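Side-chain contact in transcriptional regulator, MerR-family (Cupriavidus metallidurans CH34, PDB 5GPE), which binds lead(II) and probably acts as a DNA-binding, metal-responsive transcription factor of the MerR family: residues R120-G123 / I124-S127. Residues are numbered along the deposited sequence; the frame is centred on the assembly and turned at random.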
ATOM      1  N   ARG B 120       9.281  -7.187 -30.716  1.00 30.16           N
ATOM      2  CA  ARG B 120       8.356  -6.828 -31.816  1.00 32.78           C
ATOM      3  C   ARG B 120       7.104  -7.721 -31.859  1.00 30.44           C
ATOM      4  O   ARG B 120       6.020  -7.240 -32.126  1.00 33.01           O
ATOM      5  CB  ARG B 120       9.072  -6.900 -33.172  1.00 35.76           C
ATOM      6  CG  ARG B 120       8.258  -6.342 -34.327  1.00 39.68           C
ATOM      7  CD  ARG B 120       8.980  -6.524 -35.650  1.00 45.15           C
ATOM      8  NE  ARG B 120      10.337  -5.954 -35.710  1.00 50.60           N
ATOM      9  CZ  ARG B 120      10.632  -4.658 -35.920  1.00 52.96           C
ATOM     10  NH1 ARG B 120       9.685  -3.723 -36.107  1.00 53.45           N
ATOM     11  NH2 ARG B 120      11.910  -4.284 -35.947  1.00 50.86           N
ATOM     12  N   GLU B 121       7.282  -9.017 -31.626  1.00 30.87           N
ATOM     13  CA  GLU B 121       6.195 -10.019 -31.705  1.00 34.02           C
ATOM     14  C   GLU B 121       5.576 -10.369 -30.347  1.00 31.82           C
ATOM     15  O   GLU B 121       4.636 -11.163 -30.275  1.00 32.26           O
ATOM     16  CB  GLU B 121       6.725 -11.320 -32.307  1.00 40.95           C
ATOM     17  CG  GLU B 121       7.395 -11.193 -33.673  1.00 46.25           C
ATOM     18  CD  GLU B 121       8.307 -12.378 -33.979  1.00 55.01           C
ATOM     19  OE1 GLU B 121       9.150 -12.750 -33.109  1.00 58.83           O
ATOM     20  OE2 GLU B 121       8.184 -12.937 -35.093  1.00 60.86           O
ATOM     21  N   CYS B 122       6.094  -9.782 -29.274  1.00 26.86           N
ATOM     22  CA  CYS B 122       5.642 -10.111 -27.923  1.00 25.58           C
ATOM     23  C   CYS B 122       4.125  -9.894 -27.726  1.00 24.90           C
ATOM     24  O   CYS B 122       3.616  -8.792 -27.898  1.00 26.02           O
ATOM     25  CB  CYS B 122       6.441  -9.315 -26.886  1.00 23.41           C
ATOM     26  SG  CYS B 122       5.890  -9.594 -25.201  1.00 24.31           S
ATOM     27  N   GLY B 123       3.413 -10.963 -27.359  1.00 25.72           N
ATOM     28  CA  GLY B 123       1.953 -10.902 -27.189  1.00 23.78           C
ATOM     29  C   GLY B 123       1.529 -10.012 -26.031  1.00 24.25           C
ATOM     30  O   GLY B 123       0.467  -9.386 -26.063  1.00 21.72           O
ATOM     31  N   ILE B 124       2.368  -9.940 -25.001  1.00 24.22           N
ATOM     32  CA  ILE B 124       2.102  -9.074 -23.852  1.00 23.35           C
ATOM     33  C   ILE B 124       2.247  -7.600 -24.240  1.00 22.56           C
ATOM     34  O   ILE B 124       1.353  -6.802 -23.976  1.00 22.21           O
ATOM     35  CB  ILE B 124       2.993  -9.440 -22.637  1.00 23.13           C
ATOM     36  CG1 ILE B 124       2.593 -10.820 -22.099  1.00 23.65           C
ATOM     37  CG2 ILE B 124       2.866  -8.403 -21.515  1.00 23.14           C
ATOM     38  CD1 ILE B 124       3.646 -11.482 -21.222  1.00 24.72           C
ATOM     39  N   LEU B 125       3.387  -7.250 -24.825  1.00 23.46           N
ATOM     40  CA  LEU B 125       3.641  -5.868 -25.267  1.00 24.35           C
ATOM     41  C   LEU B 125       2.625  -5.430 -26.300  1.00 24.38           C
ATOM     42  O   LEU B 125       2.149  -4.299 -26.261  1.00 25.93           O
ATOM     43  CB  LEU B 125       5.062  -5.696 -25.827  1.00 24.46           C
ATOM     44  CG  LEU B 125       6.210  -5.849 -24.818  1.00 25.00           C
ATOM     45  CD1 LEU B 125       7.536  -5.711 -25.546  1.00 26.31           C
ATOM     46  CD2 LEU B 125       6.121  -4.847 -23.666  1.00 25.07           C
ATOM     47  N   ASN B 126       2.275  -6.337 -27.206  1.00 25.55           N
ATOM     48  CA  ASN B 126       1.292  -6.019 -28.250  1.00 28.76           C
ATOM     49  C   ASN B 126      -0.119  -5.836 -27.699  1.00 27.18           C
ATOM     50  O   ASN B 126      -0.864  -4.995 -28.196  1.00 25.88           O
ATOM     51  CB  ASN B 126       1.322  -7.047 -29.397  1.00 31.56           C
ATOM     52  CG  ASN B 126       2.569  -6.921 -30.268  1.00 33.25           C
ATOM     53  OD1 ASN B 126       3.206  -5.865 -30.338  1.00 35.29           O
ATOM     54  ND2 ASN B 126       2.932  -8.008 -30.925  1.00 38.02           N
ATOM     55  N   SER B 127      -0.490  -6.590 -26.672  1.00 24.77           N
ATOM     56  CA  SER B 127      -1.816  -6.415 -26.051  1.00 28.01           C
ATOM     57  C   SER B 127      -1.905  -5.121 -25.218  1.00 27.49           C
ATOM     58  O   SER B 127      -2.993  -4.596 -25.009  1.00 27.84           O
ATOM     59  CB  SER B 127      -2.206  -7.629 -25.212  1.00 28.98           C
ATOM     60  OG  SER B 127      -1.579  -7.592 -23.956  1.00 31.73           O
TER
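Cys-122 and Asn-126 close the first turn of helix 123-128 through the backbone, Asn-126 N donating to Cys-122 O at 2.9 Å, and Ser-127 N continues the pattern to Gly-123 O at 3.0 Å. Cys-122 is the N-cap, and its sulfur does the capping: with SG anti to the backbone N (chi1 177°), it swings back over the helix start and accepts from Leu-125 N at 3.4 Å in an almost straight bond (176°). The same sulfur lies 3.8 Å from Leu-125 CG and 3.9 Å from Ile-124 CB, so the turn it caps also gives it apolar contacts. With CG anti to the carbonyl carbon (chi1 -72°), the Asn-126 amide turns back toward the loop, where ND2 makes a long, weak hydrogen bond to Arg-120 O (3.4 Å). Further along, the Ser-127 hydroxyl donates to Ile-124 O at 3.0 Å, within the helix itself. Ile-124 packs against Leu-109 of helix 79-111, while Leu-125 meets Leu-67 of the second subunit. The side chain of Cys-122 comes within about 3 Å of the bound lead(II) ion; Cys-113 is the other lead ligand, and Cys-78 of the second subunit packs against Cys-122, consistent with a place in the same site. The hydrogen bond from Leu-125 N to a metal-binding sulfur would probably stabilise negative charge on it. Such a cysteine N-cap fits the metal-binding loop that follows the long dimerisation helix in MerR-family regulators.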